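Local atomic coordinates of protocadherin gamma-B3 (Homo sapiens, PDB entry 5K8R), a protein that probably mediates calcium-dependent cell adhesion through its extracellular cadherin repeats and may help establish and maintain specific neuronal connections in the brain. Residues P210-D215 and I287-K292; S230-M235 and G269-I274; G275-E280 and I305-E310; D309-A314 and D343-F348; P315-A320 and V390-T395. All coordinates share one frame; numbering follows the deposited sequence.

Interactions 1, 2 and 3 belong to the third cadherin repeat, interaction 5 to the fourth, and interaction 4 to the calcium-bound junction between them. Interactions 1 and 5 are equivalent buried contacts in successive repeats: a proline and, two residues on, a large apolar side chain at the start of one sheet pack on the opposing sheet, without hydrogen bonds. Interaction 2, partly buried, pairs neighbouring strands within a sheet through backbone bonds, and touches interaction 1 through Val234 and Met235. Interaction 3 is mixed, apolar inside and metal-bound at the end of the repeat. It shares Asp309, Glu310 and two calcium ions with interaction 4, a surface contact built of calcium ligands and hydrogen bonds to carboxylates.

Interaction 1: residues P210-D215 and I287-K292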
# COMPACT_ATOMS: atom_id res chain seq x y z
N PRO A 210 7.68 9.92 9.13
CA PRO A 210 7.94 9.83 10.57
C PRO A 210 8.51 11.14 11.10
O PRO A 210 9.18 11.89 10.38
CB PRO A 210 8.96 8.69 10.68
CG PRO A 210 8.80 7.90 9.42
CD PRO A 210 8.44 8.90 8.37
N VAL A 211 8.23 11.41 12.37
CA VAL A 211 8.68 12.63 13.03
C VAL A 211 9.31 12.25 14.36
O VAL A 211 8.63 11.73 15.25
CB VAL A 211 7.53 13.63 13.25
CG1 VAL A 211 7.99 14.78 14.14
CG2 VAL A 211 7.03 14.16 11.91
N PHE A 212 10.61 12.51 14.50
CA PHE A 212 11.29 12.26 15.76
C PHE A 212 10.85 13.27 16.82
O PHE A 212 10.64 14.45 16.52
CB PHE A 212 12.80 12.32 15.58
CG PHE A 212 13.41 11.04 15.08
CD1 PHE A 212 13.55 9.95 15.92
CD2 PHE A 212 13.85 10.93 13.77
CE1 PHE A 212 14.11 8.77 15.46
CE2 PHE A 212 14.41 9.76 13.31
CZ PHE A 212 14.54 8.68 14.15
N THR A 213 10.73 12.80 18.06
CA THR A 213 10.36 13.69 19.15
C THR A 213 11.46 14.69 19.45
O THR A 213 11.18 15.78 19.98
CB THR A 213 10.02 12.88 20.40
OG1 THR A 213 11.19 12.20 20.86
CG2 THR A 213 8.94 11.86 20.10
N GLN A 214 12.71 14.35 19.14
CA GLN A 214 13.84 15.25 19.34
C GLN A 214 14.79 15.11 18.16
O GLN A 214 14.99 14.01 17.64
CB GLN A 214 14.60 14.94 20.64
CG GLN A 214 13.76 15.03 21.90
CD GLN A 214 14.55 14.67 23.15
OE1 GLN A 214 15.77 14.56 23.11
NE2 GLN A 214 13.85 14.47 24.26
N ASP A 215 15.37 16.24 17.73
CA ASP A 215 16.41 16.22 16.72
C ASP A 215 17.77 15.85 17.29
O ASP A 215 18.74 15.75 16.53
CB ASP A 215 16.49 17.57 16.01
CG ASP A 215 15.27 17.86 15.17
OD1 ASP A 215 14.69 16.90 14.61
OD2 ASP A 215 14.89 19.04 15.05
N ILE A 287 26.08 9.81 16.59
CA ILE A 287 25.60 8.77 15.68
C ILE A 287 24.32 9.26 15.01
O ILE A 287 23.44 9.81 15.68
CB ILE A 287 25.34 7.45 16.42
CG1 ILE A 287 26.59 7.00 17.18
CG2 ILE A 287 24.88 6.38 15.46
CD1 ILE A 287 26.32 5.90 18.18
N GLY A 288 24.22 9.06 13.70
CA GLY A 288 23.01 9.39 12.97
C GLY A 288 22.01 8.25 13.02
O GLY A 288 22.37 7.08 12.89
N VAL A 289 20.74 8.60 13.21
CA VAL A 289 19.66 7.63 13.34
C VAL A 289 18.61 7.92 12.27
O VAL A 289 18.21 9.08 12.08
CB VAL A 289 19.03 7.67 14.75
CG1 VAL A 289 17.83 6.74 14.82
CG2 VAL A 289 20.07 7.28 15.79
N GLU A 290 18.17 6.87 11.59
CA GLU A 290 17.17 6.94 10.53
C GLU A 290 15.93 6.16 10.94
O GLU A 290 16.03 5.07 11.51
CB GLU A 290 17.72 6.39 9.21
CG GLU A 290 16.69 6.27 8.10
CD GLU A 290 17.18 5.42 6.94
OE1 GLU A 290 18.12 4.62 7.14
OE2 GLU A 290 16.63 5.55 5.83
N ALA A 291 14.76 6.73 10.64
CA ALA A 291 13.48 6.08 10.86
C ALA A 291 12.73 6.00 9.54
O ALA A 291 12.58 7.01 8.85
CB ALA A 291 12.64 6.83 11.90
N LYS A 292 12.28 4.80 9.18
CA LYS A 292 11.55 4.57 7.94
C LYS A 292 10.18 3.99 8.24
O LYS A 292 9.96 3.36 9.28
CB LYS A 292 12.32 3.62 7.01
CG LYS A 292 13.66 4.15 6.54
CD LYS A 292 14.41 3.10 5.74
CE LYS A 292 13.59 2.62 4.55
NZ LYS A 292 14.29 1.56 3.78
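Ala291 O, the polar atom that Pro210 approaches most closely here, is met by carbon alone: Pro210 CG lies 3.9 Å from it, and no hydrogen bond links residues 210-215 to strand 287-292. The proline also turns CB toward the methyl of Ala291, with the two CB atoms 4.3 Å apart. Most of the contact is made by Phe212. With CG beside its own backbone N and anti to the carbonyl carbon (chi1 -83°), the side chain reaches from its strand toward the opposing one, and the far end of the ring does the touching. CZ comes to 3.5 Å from Ala291 CB and 3.9 Å from Val289 CG1, both approaching the ring obliquely, while the backbone carbon Glu290 C sits at the ring edge. The Phe212 and Val289 side chains cross at about a right angle. Val234 and Cys301 close round the same ring. In the cadherin sandwich these segments lie in different sheets, 211-212 beside strand 230-237 and 287-292 beside strand 298-308. The sheets are therefore joined here by apolar packing between buried side chains, while backbone bonds such as Val211 with Ile237 and Val289 with Cys301 tie each segment into its own sheet.

Interaction 2: residues S230-M235 and G269-I274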
# COMPACT_ATOMS: atom_id res chain seq x y z
N SER A 230 20.75 -0.19 29.06
CA SER A 230 20.01 0.79 28.28
C SER A 230 20.61 2.17 28.49
O SER A 230 20.88 2.57 29.63
CB SER A 230 18.53 0.79 28.67
OG SER A 230 17.79 1.72 27.90
N VAL A 231 20.83 2.89 27.40
CA VAL A 231 21.43 4.22 27.44
C VAL A 231 20.42 5.31 27.10
O VAL A 231 20.40 6.36 27.75
CB VAL A 231 22.67 4.29 26.52
CG1 VAL A 231 22.33 3.83 25.11
CG2 VAL A 231 23.26 5.69 26.51
N LEU A 232 19.57 5.08 26.10
CA LEU A 232 18.49 6.00 25.76
C LEU A 232 17.50 5.26 24.87
O LEU A 232 17.65 4.07 24.59
CB LEU A 232 19.04 7.27 25.08
CG LEU A 232 19.81 7.14 23.76
CD1 LEU A 232 18.88 7.24 22.55
CD2 LEU A 232 20.89 8.20 23.69
N LYS A 233 16.47 5.99 24.42
CA LYS A 233 15.45 5.41 23.55
C LYS A 233 14.91 6.50 22.64
O LYS A 233 14.27 7.44 23.12
CB LYS A 233 14.32 4.78 24.36
CG LYS A 233 13.21 4.19 23.50
CD LYS A 233 12.08 3.64 24.35
CE LYS A 233 10.93 3.12 23.50
NZ LYS A 233 9.81 2.62 24.34
N VAL A 234 15.16 6.37 21.34
CA VAL A 234 14.61 7.32 20.38
C VAL A 234 13.14 7.00 20.13
O VAL A 234 12.64 5.92 20.47
CB VAL A 234 15.41 7.33 19.07
CG1 VAL A 234 16.89 7.55 19.36
CG2 VAL A 234 15.20 6.04 18.30
N MET A 235 12.44 7.95 19.53
CA MET A 235 11.01 7.82 19.30
C MET A 235 10.61 8.61 18.07
O MET A 235 10.97 9.79 17.95
CB MET A 235 10.21 8.30 20.52
CG MET A 235 8.69 8.20 20.36
SD MET A 235 8.10 6.49 20.33
CE MET A 235 6.33 6.77 20.23
N GLY A 269 13.28 0.96 19.06
CA GLY A 269 14.12 2.14 18.98
C GLY A 269 14.97 2.37 20.20
O GLY A 269 15.55 3.45 20.35
N GLU A 270 15.05 1.39 21.09
CA GLU A 270 15.83 1.52 22.31
C GLU A 270 17.30 1.29 22.02
O GLU A 270 17.67 0.25 21.46
CB GLU A 270 15.33 0.54 23.37
CG GLU A 270 16.16 0.54 24.64
CD GLU A 270 15.70 -0.49 25.65
OE1 GLU A 270 14.58 -1.03 25.49
OE2 GLU A 270 16.46 -0.77 26.59
N LEU A 271 18.14 2.25 22.39
CA LEU A 271 19.58 2.13 22.20
C LEU A 271 20.20 1.47 23.42
O LEU A 271 19.92 1.86 24.56
CB LEU A 271 20.20 3.51 21.96
CG LEU A 271 21.39 3.62 21.00
CD1 LEU A 271 21.69 5.08 20.71
CD2 LEU A 271 22.62 2.94 21.57
N THR A 272 21.04 0.47 23.19
CA THR A 272 21.74 -0.24 24.24
C THR A 272 23.21 -0.39 23.86
O THR A 272 23.62 -0.10 22.74
CB THR A 272 21.13 -1.63 24.50
OG1 THR A 272 21.12 -2.38 23.29
CG2 THR A 272 19.70 -1.50 25.03
N THR A 273 24.01 -0.84 24.83
CA THR A 273 25.41 -1.12 24.59
C THR A 273 25.63 -2.62 24.44
O THR A 273 24.93 -3.43 25.05
CB THR A 273 26.28 -0.59 25.74
OG1 THR A 273 25.98 -1.31 26.94
CG2 THR A 273 26.02 0.89 25.97
N ILE A 274 26.59 -2.98 23.60
CA ILE A 274 27.00 -4.37 23.43
C ILE A 274 28.47 -4.59 23.75
O ILE A 274 28.89 -5.75 23.84
CB ILE A 274 26.67 -4.89 22.02
CG1 ILE A 274 27.42 -4.07 20.96
CG2 ILE A 274 25.18 -4.85 21.76
CD1 ILE A 274 27.11 -4.49 19.54
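Ser230 OG donates to Glu270 OE2 at 3.1 Å, meeting the carboxylate from above its plane, 39° out of it. Glu270 reaches this hydroxyl because its chain is extended, CG lying opposite the backbone N (chi1 176°), and it runs over the same face as Lys233, whose CG rests 3.9 Å from Glu270 CA. Replacing Glu270 with alanine would probably leave the Ser230 hydroxyl without its acceptor and remove a negative charge from the neighbourhood of the Lys233 amine. On the other face Leu271 CD1 lies 4.0 Å from Leu232 CD1. Val231, the extra residue of a classic beta bulge, turns its CG1 toward Leu271 CD2 at 3.7 Å; the antiparallel pairing slips by one residue between Ser230 and Leu232. Backbone bonds fix the bulge on both sides: Val231 N to Leu271 O at 3.2 Å, nearly straight at 175°, and Leu271 N to Leu232 O at 2.9 Å. Val234 N to Gly269 O, 3.1 Å, continues the backbone pairing past Lys233. Strands 211-212 and 262-264 flank this pair in the sheet, and Val303 of strand 298-308, in the opposing sheet, packs on Leu232, Val234 and Leu271.

Interaction 3: residues G275-E280 and I305-E310. With CA (calcium ion), chain F; CA (calcium ion), chain G.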
# COMPACT_ATOMS: atom_id res chain seq x y z
N GLY A 275 29.25 -3.53 23.91
CA GLY A 275 30.65 -3.65 24.27
C GLY A 275 30.99 -2.87 25.52
O GLY A 275 30.11 -2.55 26.32
N GLU A 276 32.27 -2.56 25.71
CA GLU A 276 32.75 -1.86 26.89
C GLU A 276 33.13 -0.43 26.52
O GLU A 276 33.89 -0.21 25.57
CB GLU A 276 33.95 -2.58 27.51
CG GLU A 276 33.72 -4.06 27.75
CD GLU A 276 32.60 -4.33 28.74
OE1 GLU A 276 32.40 -3.51 29.66
OE2 GLU A 276 31.91 -5.36 28.59
N LEU A 277 32.59 0.53 27.27
CA LEU A 277 32.97 1.93 27.09
C LEU A 277 34.29 2.20 27.80
O LEU A 277 34.53 1.71 28.90
CB LEU A 277 31.88 2.86 27.62
CG LEU A 277 30.52 2.90 26.92
CD1 LEU A 277 30.70 2.81 25.41
CD2 LEU A 277 29.60 1.80 27.42
N ASP A 278 35.14 2.99 27.16
CA ASP A 278 36.44 3.35 27.72
C ASP A 278 36.66 4.84 27.51
O ASP A 278 36.87 5.28 26.37
CB ASP A 278 37.57 2.53 27.09
CG ASP A 278 38.89 2.70 27.81
OD1 ASP A 278 38.88 3.13 28.98
OD2 ASP A 278 39.94 2.41 27.20
N PHE A 279 36.60 5.61 28.60
CA PHE A 279 36.82 7.05 28.51
C PHE A 279 38.21 7.37 27.97
O PHE A 279 38.39 8.37 27.27
CB PHE A 279 36.62 7.69 29.88
CG PHE A 279 36.84 9.18 29.90
CD1 PHE A 279 35.82 10.05 29.57
CD2 PHE A 279 38.08 9.70 30.25
CE1 PHE A 279 36.03 11.42 29.58
CE2 PHE A 279 38.29 11.07 30.27
CZ PHE A 279 37.26 11.93 29.94
N GLU A 280 39.20 6.53 28.28
CA GLU A 280 40.56 6.77 27.81
C GLU A 280 40.68 6.62 26.30
O GLU A 280 41.62 7.16 25.71
CB GLU A 280 41.54 5.82 28.50
CG GLU A 280 42.01 6.30 29.87
CD GLU A 280 40.89 6.40 30.88
OE1 GLU A 280 40.05 5.47 30.93
OE2 GLU A 280 40.84 7.41 31.62
N ILE A 305 26.22 10.43 22.81
CA ILE A 305 26.47 9.68 24.04
C ILE A 305 27.81 10.16 24.58
O ILE A 305 28.87 9.83 24.03
CB ILE A 305 26.47 8.17 23.80
CG1 ILE A 305 25.16 7.74 23.14
CG2 ILE A 305 26.68 7.42 25.11
CD1 ILE A 305 25.14 6.29 22.70
N ASP A 306 27.77 10.93 25.66
CA ASP A 306 28.98 11.42 26.31
C ASP A 306 29.39 10.47 27.42
O ASP A 306 28.55 9.96 28.17
CB ASP A 306 28.76 12.83 26.87
CG ASP A 306 28.44 13.84 25.79
OD1 ASP A 306 28.98 13.71 24.68
OD2 ASP A 306 27.64 14.77 26.06
N ILE A 307 30.69 10.22 27.53
CA ILE A 307 31.25 9.30 28.51
C ILE A 307 32.01 10.10 29.55
O ILE A 307 32.83 10.96 29.21
CB ILE A 307 32.16 8.26 27.84
CG1 ILE A 307 31.38 7.44 26.81
CG2 ILE A 307 32.78 7.34 28.88
CD1 ILE A 307 32.17 6.32 26.19
N SER A 308 31.73 9.83 30.82
CA SER A 308 32.39 10.49 31.94
C SER A 308 33.52 9.63 32.48
O SER A 308 33.48 8.40 32.42
CB SER A 308 31.38 10.81 33.05
OG SER A 308 30.67 9.65 33.43
N ASP A 309 34.53 10.29 33.03
CA ASP A 309 35.74 9.61 33.47
C ASP A 309 35.53 8.91 34.80
O ASP A 309 34.90 9.45 35.71
CB ASP A 309 36.90 10.61 33.57
CG ASP A 309 38.20 9.95 33.99
OD1 ASP A 309 38.44 8.79 33.59
OD2 ASP A 309 38.99 10.60 34.71
N GLU A 310 36.08 7.70 34.91
CA GLU A 310 36.09 6.94 36.15
C GLU A 310 37.53 6.59 36.50
O GLU A 310 38.39 6.45 35.63
CB GLU A 310 35.26 5.66 36.03
CG GLU A 310 33.76 5.88 36.10
CD GLU A 310 33.27 6.11 37.52
OE1 GLU A 310 33.60 5.29 38.40
OE2 GLU A 310 32.55 7.10 37.75
CA CA F . 39.33 6.48 33.37
CA CA G . 38.94 3.38 31.48
O HOH W 1 37.85 1.38 30.41
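The loop carrying Phe279 passes the end of strand 305-308 without a hydrogen bond to it, the closest pair of CA atoms, Phe279 and Asp309, being 5.7 Å apart. Phe279 fills the space between the two. Its CG stands opposite the backbone N (chi1 179°), which lays the ring under Asp309, whose CB sits over the centre of one face in a CH-pi contact 3.7 Å from the centroid. Ile307 O lies in the plane of the ring at its edge, 3.1 Å from CD1, and Glu280 OE2 is at the edge too. Deeper in the repeat, Leu277 CB meets Ile307 CD1 at 3.8 Å. At the outer end the side chains turn acidic. Glu280, bent at chi2, grips the calcium of chain F with both oxygens, and its OE1 also binds the calcium of chain G at 2.4 Å, where Asp278 OD1 and a water join it. Asp309 OD1 (2.5 Å) and Glu310 O (2.4 Å) also bind the chain F ion, while Asp309 OD2 accepts from the backbone N of Ser346. The carboxylates of Glu280 and Asp309 come close round a shared ion whose charge probably offsets theirs, so the order of this end of the repeat is likely to depend on calcium.

Interaction 4: residues D309-A314 and D343-F348; sequences DENDNA and DLDSGF. With CA (calcium ion), chain F; CA (calcium ion), chain E; CA (calcium ion), chain G.
Asp345 lies at the tight centre, its carboxylate shared between two calcium ions: OD1 binds the chain F ion and OD2 the chain E ion. Asn313 grips it twice: its backbone N donates to OD2 on the syn lone pair at 3.1 Å, and its ND2 reaches OD1 at 2.9 Å from the syn side, the amide and carboxylate planes 71° apart. Ser346 N bonds to Asp309 OD2 at 3.0 Å from above the carboxylate plane. Asp343 chelates the chain E ion with both oxygens, joined by Asn311 OD1 and Asn313 O, and an Asx turn, Asp345 N to Asp343 OD2 at 2.9 Å, fixes it; Asn349 and Asp396 complete the site. Asp312 spans the chain F and G ions. The outer side is looser: exposed Leu344 rests CD1 near Asn313 OD1, and a water links Leu344 N to Ala314 O. Were Asn313 a leucine, Asp345 OD1 would probably lose its amide donor, although the backbone bond to OD2 could remain. The segments hold the linker motif DXNDN (DENDN here) and the DXD motif (DLD) of the following repeat. With acidic oxygens converging on shared ions, calcium binding probably stiffens the junction, as in other cadherins.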
# COMPACT_ATOMS: atom_id res chain seq x y z
N ASP A 309 34.53 10.29 33.03
CA ASP A 309 35.74 9.61 33.47
C ASP A 309 35.53 8.91 34.80
O ASP A 309 34.90 9.45 35.71
CB ASP A 309 36.90 10.61 33.57
CG ASP A 309 38.20 9.95 33.99
OD1 ASP A 309 38.44 8.79 33.59
OD2 ASP A 309 38.99 10.60 34.71
N GLU A 310 36.08 7.70 34.91
CA GLU A 310 36.09 6.94 36.15
C GLU A 310 37.53 6.59 36.50
O GLU A 310 38.39 6.45 35.63
CB GLU A 310 35.26 5.66 36.03
CG GLU A 310 33.76 5.88 36.10
CD GLU A 310 33.27 6.11 37.52
OE1 GLU A 310 33.60 5.29 38.40
OE2 GLU A 310 32.55 7.10 37.75
N ASN A 311 37.80 6.46 37.80
CA ASN A 311 39.15 6.18 38.29
C ASN A 311 39.40 4.68 38.26
O ASN A 311 39.44 3.99 39.28
CB ASN A 311 39.33 6.76 39.69
CG ASN A 311 40.78 6.74 40.14
OD1 ASN A 311 41.70 6.72 39.31
ND2 ASN A 311 41.00 6.75 41.45
N ASP A 312 39.60 4.17 37.04
CA ASP A 312 39.83 2.75 36.81
C ASP A 312 41.23 2.46 36.29
O ASP A 312 41.46 1.41 35.68
CB ASP A 312 38.78 2.19 35.85
CG ASP A 312 38.89 2.77 34.45
OD1 ASP A 312 39.35 3.92 34.32
OD2 ASP A 312 38.52 2.07 33.49
N ASN A 313 42.18 3.38 36.51
CA ASN A 313 43.57 3.19 36.11
C ASN A 313 44.46 3.58 37.27
O ASN A 313 44.42 4.73 37.73
CB ASN A 313 43.91 4.01 34.86
CG ASN A 313 43.34 3.40 33.59
OD1 ASN A 313 44.00 2.61 32.92
ND2 ASN A 313 42.10 3.77 33.26
N ALA A 314 45.28 2.64 37.74
CA ALA A 314 46.17 2.89 38.86
C ALA A 314 47.40 3.67 38.40
O ALA A 314 47.84 3.54 37.25
CB ALA A 314 46.61 1.58 39.50
N ASP A 343 49.51 8.59 35.03
CA ASP A 343 48.19 8.03 35.24
C ASP A 343 47.33 8.31 34.02
O ASP A 343 47.29 9.45 33.54
CB ASP A 343 47.53 8.61 36.50
CG ASP A 343 46.35 7.78 36.99
OD1 ASP A 343 46.32 7.46 38.19
OD2 ASP A 343 45.47 7.45 36.17
N LEU A 344 46.66 7.28 33.51
CA LEU A 344 45.90 7.41 32.28
C LEU A 344 44.58 8.16 32.46
O LEU A 344 44.00 8.61 31.47
CB LEU A 344 45.61 6.03 31.68
CG LEU A 344 46.83 5.17 31.33
CD1 LEU A 344 46.39 3.82 30.79
CD2 LEU A 344 47.73 5.88 30.33
N ASP A 345 44.11 8.30 33.70
CA ASP A 345 42.83 8.96 33.94
C ASP A 345 42.98 10.48 33.84
O ASP A 345 44.08 11.01 33.66
CB ASP A 345 42.28 8.54 35.30
CG ASP A 345 42.01 7.05 35.38
OD1 ASP A 345 41.67 6.46 34.34
OD2 ASP A 345 42.13 6.48 36.49
N SER A 346 41.86 11.18 33.96
CA SER A 346 41.82 12.63 33.83
C SER A 346 41.39 13.27 35.14
O SER A 346 40.87 12.60 36.04
CB SER A 346 40.87 13.06 32.70
OG SER A 346 41.20 12.42 31.48
N GLY A 347 41.62 14.58 35.24
CA GLY A 347 41.25 15.32 36.43
C GLY A 347 42.04 14.87 37.65
O GLY A 347 43.20 14.46 37.56
N PHE A 348 41.38 14.94 38.81
CA PHE A 348 42.00 14.47 40.04
C PHE A 348 42.21 12.96 40.05
O PHE A 348 43.03 12.47 40.83
CB PHE A 348 41.16 14.89 41.25
CG PHE A 348 41.36 16.33 41.65
CD1 PHE A 348 42.52 16.73 42.29
CD2 PHE A 348 40.38 17.28 41.38
CE1 PHE A 348 42.70 18.05 42.65
CE2 PHE A 348 40.56 18.60 41.75
CZ PHE A 348 41.72 18.99 42.39
CA CA F . 39.33 6.48 33.37
CA CA E . 43.89 7.05 38.25
CA CA G . 38.94 3.38 31.48
O HOH W 2 47.49 4.85 34.60
O HOH W 1 37.85 1.38 30.41

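Interaction 5: residues P315-A320 and V390-T395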
# COMPACT_ATOMS: atom_id res chain seq x y z
N PRO A 315 47.98 4.50 39.27
CA PRO A 315 49.19 5.23 38.90
C PRO A 315 50.34 4.28 38.61
O PRO A 315 50.43 3.19 39.17
CB PRO A 315 49.48 6.10 40.13
CG PRO A 315 48.17 6.19 40.84
CD PRO A 315 47.48 4.89 40.60
N GLU A 316 51.21 4.72 37.70
CA GLU A 316 52.37 3.93 37.30
C GLU A 316 53.66 4.64 37.66
O GLU A 316 53.78 5.86 37.53
CB GLU A 316 52.32 3.65 35.79
CG GLU A 316 53.45 2.77 35.29
CD GLU A 316 53.35 2.48 33.81
OE1 GLU A 316 52.22 2.27 33.32
OE2 GLU A 316 54.40 2.46 33.13
N ILE A 317 54.63 3.86 38.11
CA ILE A 317 55.94 4.37 38.50
C ILE A 317 56.99 3.78 37.57
O ILE A 317 56.99 2.57 37.32
CB ILE A 317 56.26 4.04 39.97
CG1 ILE A 317 55.13 4.50 40.88
CG2 ILE A 317 57.58 4.68 40.38
CD1 ILE A 317 55.31 4.08 42.32
N THR A 318 57.88 4.63 37.06
CA THR A 318 59.02 4.20 36.27
C THR A 318 60.29 4.70 36.94
O THR A 318 60.36 5.85 37.38
CB THR A 318 58.93 4.73 34.83
OG1 THR A 318 57.65 4.39 34.28
CG2 THR A 318 60.02 4.12 33.97
N LEU A 319 61.30 3.83 37.02
CA LEU A 319 62.50 4.13 37.78
C LEU A 319 63.74 4.04 36.89
O LEU A 319 63.78 3.27 35.93
CB LEU A 319 62.65 3.17 38.97
CG LEU A 319 61.51 3.21 39.98
CD1 LEU A 319 61.76 2.21 41.11
CD2 LEU A 319 61.33 4.61 40.54
N ALA A 320 64.74 4.84 37.23
CA ALA A 320 66.04 4.79 36.58
C ALA A 320 67.12 4.99 37.64
O ALA A 320 66.86 5.51 38.73
CB ALA A 320 66.17 5.85 35.48
N VAL A 390 64.61 0.31 48.46
CA VAL A 390 63.82 1.54 48.49
C VAL A 390 62.49 1.29 47.79
O VAL A 390 62.46 0.93 46.61
CB VAL A 390 64.58 2.70 47.84
CG1 VAL A 390 63.70 3.93 47.76
CG2 VAL A 390 65.86 3.00 48.61
N THR A 391 61.40 1.48 48.52
CA THR A 391 60.05 1.29 47.99
C THR A 391 59.41 2.66 47.75
O THR A 391 59.27 3.45 48.69
CB THR A 391 59.19 0.47 48.95
OG1 THR A 391 59.73 -0.86 49.06
CG2 THR A 391 57.76 0.38 48.45
N ILE A 392 59.04 2.92 46.50
CA ILE A 392 58.37 4.15 46.11
C ILE A 392 56.90 3.85 45.90
O ILE A 392 56.55 2.86 45.25
CB ILE A 392 59.00 4.75 44.84
CG1 ILE A 392 60.50 4.98 45.04
CG2 ILE A 392 58.31 6.05 44.47
CD1 ILE A 392 60.83 5.95 46.15
N THR A 393 56.03 4.69 46.46
CA THR A 393 54.59 4.51 46.35
C THR A 393 53.97 5.71 45.64
O THR A 393 54.40 6.85 45.83
CB THR A 393 53.94 4.33 47.73
OG1 THR A 393 54.24 5.46 48.56
CG2 THR A 393 54.46 3.06 48.40
N ALA A 394 52.95 5.43 44.83
CA ALA A 394 52.21 6.47 44.12
C ALA A 394 50.72 6.24 44.31
O ALA A 394 50.24 5.11 44.18
CB ALA A 394 52.55 6.47 42.62
N THR A 395 50.00 7.31 44.63
CA THR A 395 48.56 7.23 44.87
C THR A 395 47.88 8.40 44.18
O THR A 395 48.32 9.54 44.32
CB THR A 395 48.24 7.25 46.37
OG1 THR A 395 48.97 6.21 47.03
CG2 THR A 395 46.75 7.05 46.61
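Ile317 points its longer branch straight across to strand 390-395. CG1 lies anti to the carbonyl carbon (chi1 -53°) and the chain is extended beyond it, carrying CD1 in over the opposing backbone between Ile392 and Ala394. There the methyl stands 3.4 Å from Ile392 O and 3.7 Å from Ala394 CB, with Thr393 C, between these residues in the chain, also within touch. Ile392 answers with its shorter branch: CG2 faces Ile317 CD1 at 4.2 Å, while its other branch turns away, and the residue packs on Cys354, Leu356 and Ile364. Ala394 offers a bare methyl that serves two partners, the Ile317 branch and Pro315, whose CB is 4.0 Å from Ala394 CB. The proline ring goes further along the strand, CG reaching Thr395 C at 4.0 Å. These strands face each other across the interior of the fourth cadherin repeat, a sandwich of two sheets: 316-321 is an outer strand of one, beside 335-342, and 387-396 lies inside the other, between 403-413 and 352-357. The axes of the short strand segments come within 7.5 Å, their directions 147° apart, too distant for backbone pairing, and the side chains fill the gap with no hydrogen bond between them. Ile339 of strand 335-342 closes in on both Ile317 and Ile392. On the outward side of strand 316-320, Thr318 packs against Ile39 and Ala320 against Val79 of the second subunit.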